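Local coordinates for TerD domain-containing protein (Streptomyces avermitilis, PDB 2QNG) that is of unknown function but binds two calcium ions and belongs to the TerD family, some of whose members are linked to tellurite resistance, at residues P67-V70 with R76-D79. Sequence-based numbering, arbitrary orientation.
Sequences PAYV and RSPD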
loop_
_atom_site.group_PDB
_atom_site.type_symbol
_atom_site.label_atom_id
_atom_site.label_comp_id
_atom_site.label_asym_id
_atom_site.label_seq_id
_atom_site.Cartn_x
_atom_site.Cartn_y
_atom_site.Cartn_z
ATOM N N PRO A 67 -9.920 10.215 -3.328
ATOM C CA PRO A 67 -10.221 8.959 -2.637
ATOM C C PRO A 67 -11.560 9.025 -1.908
ATOM O O PRO A 67 -11.860 10.062 -1.299
ATOM C CB PRO A 67 -9.058 8.832 -1.638
ATOM C CG PRO A 67 -7.941 9.583 -2.305
ATOM C CD PRO A 67 -8.611 10.764 -2.932
ATOM N N ALA A 68 -12.369 7.954 -1.993
ATOM C CA ALA A 68 -13.572 7.880 -1.184
ATOM C C ALA A 68 -13.200 7.765 0.287
ATOM O O ALA A 68 -13.786 8.431 1.149
ATOM C CB ALA A 68 -14.479 6.732 -1.626
ATOM N N TYR A 69 -12.189 6.930 0.567
ATOM C CA TYR A 69 -11.597 6.850 1.895
ATOM C C TYR A 69 -10.247 6.197 1.765
ATOM O O TYR A 69 -9.924 5.588 0.740
ATOM C CB TYR A 69 -12.486 6.098 2.912
ATOM C CG TYR A 69 -12.814 4.663 2.572
ATOM C CD1 TYR A 69 -11.904 3.626 2.833
ATOM C CD2 TYR A 69 -14.032 4.336 1.992
ATOM C CE1 TYR A 69 -12.220 2.297 2.543
ATOM C CE2 TYR A 69 -14.343 3.005 1.688
ATOM C CZ TYR A 69 -13.446 2.006 1.971
ATOM O OH TYR A 69 -13.727 0.682 1.700
ATOM N N VAL A 70 -9.456 6.383 2.807
ATOM C CA VAL A 70 -8.171 5.713 2.901
ATOM C C VAL A 70 -8.065 4.903 4.190
ATOM O O VAL A 70 -8.696 5.239 5.208
ATOM C CB VAL A 70 -6.979 6.706 2.824
ATOM C CG1 VAL A 70 -7.024 7.522 1.540
ATOM C CG2 VAL A 70 -6.950 7.615 4.001
ATOM N N ARG A 76 -9.231 3.462 10.107
ATOM C CA ARG A 76 -9.999 2.240 9.779
ATOM C C ARG A 76 -10.935 2.433 8.612
ATOM O O ARG A 76 -11.452 3.517 8.415
ATOM C CB ARG A 76 -10.844 1.781 10.987
ATOM C CG ARG A 76 -9.984 1.323 12.167
ATOM C CD ARG A 76 -10.742 1.203 13.489
ATOM N NE ARG A 76 -11.825 0.214 13.478
ATOM C CZ ARG A 76 -11.698 -1.064 13.869
ATOM N NH1 ARG A 76 -10.521 -1.533 14.259
ATOM N NH2 ARG A 76 -12.758 -1.881 13.866
ATOM N N SER A 77 -11.156 1.342 7.859
ATOM C CA SER A 77 -12.186 1.355 6.823
ATOM C C SER A 77 -13.556 1.613 7.448
ATOM O O SER A 77 -13.836 1.131 8.535
ATOM C CB SER A 77 -12.252 -0.015 6.158
ATOM O OG SER A 77 -13.426 -0.108 5.376
ATOM N N PRO A 78 -14.442 2.338 6.745
ATOM C CA PRO A 78 -15.783 2.530 7.324
ATOM C C PRO A 78 -16.634 1.268 7.241
ATOM O O PRO A 78 -17.606 1.131 7.983
ATOM C CB PRO A 78 -16.381 3.659 6.476
ATOM C CG PRO A 78 -15.637 3.619 5.181
ATOM C CD PRO A 78 -14.267 3.017 5.451
ATOM N N ASP A 79 -16.228 0.345 6.364
ATOM C CA ASP A 79 -17.030 -0.830 6.020
ATOM C C ASP A 79 -16.373 -2.161 6.458
ATOM O O ASP A 79 -16.953 -3.219 6.194
ATOM C CB ASP A 79 -17.440 -0.846 4.494
ATOM C CG ASP A 79 -16.244 -0.720 3.526
ATOM O OD1 ASP A 79 -15.223 -1.368 3.812
ATOM O OD2 ASP A 79 -16.331 -0.002 2.468
HETATM O O HOH W 1 -11.296 5.045 6.168
#
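Y69 and P78 meet in a CH-pi contact at the surface of the TerD beta sandwich. Y69 lies on the outermost strand 69-71 of one sheet. P78 sits in the loop leading to strand 82-86 of the other sheet. The tight part is the proline over the tyrosine face. P78 CD stands 3.4 Å from the centroid of the Y69 ring and 4° off its normal. P78 CG lies 3.6 Å from Y69 CD2. The CA-CB bond of Y69 points toward the loop, and chi1 of 60° sets CG between the backbone N and carbonyl carbon. Beyond the ring, Y69 OH gives a weak hydrogen bond of 2.8 Å to D79 OD2. The ring and carboxylate planes are 76° apart. D79 OD1 is also bonded to T81 OG1. Replacing Y69 by an alanine would remove the hydroxyl bonded weakly to D79 OD2 and would probably leave P78 without its aromatic platform. S77 OG accepts from D79 N at 3.0 Å, making an ST turn. The other end is looser. There V70 and R76 meet through solvent: one water donates to V70 O at 2.8 Å and to R76 O at 2.7 Å.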